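Local atomic coordinates of putative cell invasion protein with MAC/Perforin domain (Bacteroides thetaiotaomicron VPI-5482, PDB entry 3KK7), a protein that is of uncertain function but belongs to the membrane-attack complex/perforin (MACPF) family, whose best-known members form pores in membranes. Residues 67-72 with 117-122. Residues are numbered along the deposited sequence; the frame is centred on the assembly and turned at random.
Sequences SIIGDF and NKTFTK
Ile69 packs against Thr119 and Phe120 in a small, buried apolar contact between two loops of the MACPF domain, one joining strands 58-60 and 75-76, the other running from strand 93-108 to helix 133-146. The contact hangs on one methyl of Ile69, which makes all approaches within 4.0 Å: CD1 lies 3.4 Å from Thr119 CG2 and 4.0 Å from Phe120 CB. The two segments together bury 132 Å². The CA atoms of Ile69 and Phe120 are 6.6 Å apart, and the isoleucine side chain spans this separation to reach backbone too, CD1 to Phe120 N being 3.7 Å. An extended outer torsion (chi2 157°) carries CD1 forward, while Ile69 CG1 lies obliquely by the Phe120 ring. In Thr119, OG1 sits beside the backbone N, leaving CG2, anti to that N, to meet the isoleucine. Ile69 is itself the second residue of a type II turn from Ile68 to Asp71, closed by Asp71 N to Ile68 O at 3.2 Å; Gly70 takes the positive-phi third position. Lys296 pairs with Asp71 in a salt bridge, and Glu115 accepts a hydrogen bond from Phe120 N. Ile69 also touches Asp337 and Leu338 of strand 334-338, while Phe135 of helix 133-146 both contacts Ile69 and stacks on the Phe120 ring.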
ATOM      1  N   SER A  67      -5.442 -12.020   8.301  1.00 25.26           N
ATOM      2  CA  SER A  67      -6.392 -11.075   8.912  1.00 25.03           C
ATOM      3  C   SER A  67      -6.208 -10.962  10.426  1.00 25.42           C
ATOM      4  O   SER A  67      -6.964 -10.269  11.088  1.00 25.07           O
ATOM      5  CB  SER A  67      -7.858 -11.389   8.574  1.00 25.19           C
ATOM      6  OG  SER A  67      -8.406 -12.286   9.510  1.00 24.14           O
ATOM      7  N   ILE A  68      -5.192 -11.638  10.970  1.00 26.18           N
ATOM      8  CA  ILE A  68      -4.810 -11.457  12.355  1.00 25.52           C
ATOM      9  C   ILE A  68      -3.782 -10.334  12.348  1.00 25.46           C
ATOM     10  O   ILE A  68      -2.720 -10.440  11.743  1.00 24.86           O
ATOM     11  CB  ILE A  68      -4.237 -12.704  12.979  1.00 25.44           C
ATOM     12  CG1 ILE A  68      -5.196 -13.890  12.808  1.00 26.46           C
ATOM     13  CG2 ILE A  68      -3.998 -12.459  14.459  1.00 24.03           C
ATOM     14  CD1 ILE A  68      -6.522 -13.768  13.549  1.00 25.31           C
ATOM     15  N   ILE A  69      -4.143  -9.251  13.027  1.00 25.61           N
ATOM     16  CA  ILE A  69      -3.344  -8.034  13.074  1.00 25.40           C
ATOM     17  C   ILE A  69      -2.001  -8.299  13.754  1.00 25.21           C
ATOM     18  O   ILE A  69      -1.956  -8.737  14.903  1.00 23.70           O
ATOM     19  CB  ILE A  69      -4.070  -6.933  13.863  1.00 25.20           C
ATOM     20  CG1 ILE A  69      -5.427  -6.612  13.227  1.00 25.43           C
ATOM     21  CG2 ILE A  69      -3.196  -5.670  13.942  1.00 25.39           C
ATOM     22  CD1 ILE A  69      -6.398  -5.977  14.204  1.00 23.21           C
ATOM     23  N   GLY A  70      -0.924  -8.027  13.031  1.00 25.18           N
ATOM     24  CA  GLY A  70       0.420  -8.182  13.574  1.00 26.11           C
ATOM     25  C   GLY A  70       1.014  -9.577  13.484  1.00 26.44           C
ATOM     26  O   GLY A  70       2.132  -9.800  13.941  1.00 27.37           O
ATOM     27  N   ASP A  71       0.266 -10.501  12.883  1.00 26.52           N
ATOM     28  CA  ASP A  71       0.686 -11.878  12.650  1.00 26.07           C
ATOM     29  C   ASP A  71       1.914 -11.889  11.718  1.00 25.93           C
ATOM     30  O   ASP A  71       1.851 -11.367  10.610  1.00 25.64           O
ATOM     31  CB  ASP A  71      -0.514 -12.623  12.020  1.00 26.15           C
ATOM     32  CG  ASP A  71      -0.239 -14.092  11.664  1.00 25.51           C
ATOM     33  OD1 ASP A  71       0.922 -14.568  11.694  1.00 25.24           O
ATOM     34  OD2 ASP A  71      -1.240 -14.768  11.328  1.00 25.89           O
ATOM     35  N   PHE A  72       2.997 -12.527  12.166  1.00 25.65           N
ATOM     36  CA  PHE A  72       4.233 -12.612  11.408  1.00 25.56           C
ATOM     37  C   PHE A  72       4.049 -13.201  10.016  1.00 25.69           C
ATOM     38  O   PHE A  72       4.774 -12.835   9.105  1.00 26.19           O
ATOM     39  CB  PHE A  72       5.306 -13.403  12.173  1.00 25.47           C
ATOM     40  CG  PHE A  72       5.087 -14.880  12.184  1.00 26.10           C
ATOM     41  CD1 PHE A  72       5.610 -15.677  11.170  1.00 26.42           C
ATOM     42  CD2 PHE A  72       4.366 -15.481  13.199  1.00 26.57           C
ATOM     43  CE1 PHE A  72       5.425 -17.054  11.171  1.00 26.19           C
ATOM     44  CE2 PHE A  72       4.159 -16.871  13.202  1.00 26.31           C
ATOM     45  CZ  PHE A  72       4.692 -17.656  12.183  1.00 26.25           C
ATOM     46  N   ASN A 117     -13.566  -0.935  17.878  1.00 23.95           N
ATOM     47  CA  ASN A 117     -12.482  -0.456  18.749  1.00 23.79           C
ATOM     48  C   ASN A 117     -11.254   0.017  17.983  1.00 23.41           C
ATOM     49  O   ASN A 117     -10.191   0.200  18.550  1.00 22.69           O
ATOM     50  CB  ASN A 117     -12.085  -1.560  19.736  1.00 23.82           C
ATOM     51  CG  ASN A 117     -13.238  -1.970  20.646  1.00 24.01           C
ATOM     52  OD1 ASN A 117     -14.183  -1.218  20.841  1.00 23.14           O
ATOM     53  ND2 ASN A 117     -13.152  -3.171  21.210  1.00 24.84           N
ATOM     54  N   LYS A 118     -11.417   0.195  16.681  1.00 24.12           N
ATOM     55  CA  LYS A 118     -10.362   0.676  15.816  1.00 24.89           C
ATOM     56  C   LYS A 118      -9.054  -0.120  15.955  1.00 24.26           C
ATOM     57  O   LYS A 118      -7.960   0.427  15.825  1.00 23.85           O
ATOM     58  CB  LYS A 118     -10.139   2.167  16.099  1.00 25.92           C
ATOM     59  CG  LYS A 118     -11.307   3.037  15.707  1.00 28.54           C
ATOM     60  CD  LYS A 118     -10.874   4.506  15.697  1.00 33.84           C
ATOM     61  CE  LYS A 118     -11.907   5.426  15.016  1.00 36.32           C
ATOM     62  NZ  LYS A 118     -11.680   6.840  15.469  1.00 38.86           N
ATOM     63  N   THR A 119      -9.184  -1.427  16.160  1.00 23.76           N
ATOM     64  CA  THR A 119      -8.033  -2.287  16.436  1.00 23.22           C
ATOM     65  C   THR A 119      -6.969  -2.228  15.322  1.00 23.60           C
ATOM     66  O   THR A 119      -5.764  -2.046  15.609  1.00 22.52           O
ATOM     67  CB  THR A 119      -8.485  -3.756  16.710  1.00 22.77           C
ATOM     68  OG1 THR A 119      -9.527  -3.753  17.709  1.00 21.65           O
ATOM     69  CG2 THR A 119      -7.305  -4.626  17.175  1.00 19.12           C
ATOM     70  N   PHE A 120      -7.418  -2.391  14.074  1.00 24.24           N
ATOM     71  CA  PHE A 120      -6.525  -2.277  12.901  1.00 25.16           C
ATOM     72  C   PHE A 120      -6.227  -0.819  12.549  1.00 25.42           C
ATOM     73  O   PHE A 120      -5.071  -0.466  12.316  1.00 25.52           O
ATOM     74  CB  PHE A 120      -7.102  -2.989  11.676  1.00 25.39           C
ATOM     75  CG  PHE A 120      -6.272  -2.820  10.451  1.00 25.72           C
ATOM     76  CD1 PHE A 120      -4.966  -3.231  10.438  1.00 25.59           C
ATOM     77  CD2 PHE A 120      -6.779  -2.208   9.324  1.00 27.84           C
ATOM     78  CE1 PHE A 120      -4.175  -3.051   9.311  1.00 26.15           C
ATOM     79  CE2 PHE A 120      -5.986  -2.019   8.204  1.00 27.00           C
ATOM     80  CZ  PHE A 120      -4.687  -2.448   8.204  1.00 25.88           C
ATOM     81  N   THR A 121      -7.269   0.018  12.554  1.00 25.40           N
ATOM     82  CA  THR A 121      -7.163   1.424  12.201  1.00 25.22           C
ATOM     83  C   THR A 121      -6.016   2.134  12.887  1.00 25.69           C
ATOM     84  O   THR A 121      -5.254   2.881  12.258  1.00 26.04           O
ATOM     85  CB  THR A 121      -8.458   2.146  12.554  1.00 25.44           C
ATOM     86  OG1 THR A 121      -9.513   1.583  11.762  1.00 26.07           O
ATOM     87  CG2 THR A 121      -8.353   3.675  12.335  1.00 22.67           C
ATOM     88  N   LYS A 122      -5.884   1.903  14.184  1.00 26.08           N
ATOM     89  CA  LYS A 122      -4.881   2.623  14.959  1.00 25.98           C
ATOM     90  C   LYS A 122      -3.464   2.125  14.740  1.00 25.52           C
ATOM     91  O   LYS A 122      -2.535   2.807  15.162  1.00 25.51           O
ATOM     92  CB  LYS A 122      -5.225   2.613  16.438  1.00 25.82           C
ATOM     93  CG  LYS A 122      -5.030   1.299  17.138  1.00 27.49           C
ATOM     94  CD  LYS A 122      -5.660   1.400  18.542  1.00 29.29           C
ATOM     95  CE  LYS A 122      -5.452   0.148  19.361  1.00 30.04           C
ATOM     96  NZ  LYS A 122      -5.842   0.383  20.789  1.00 31.82           N
TER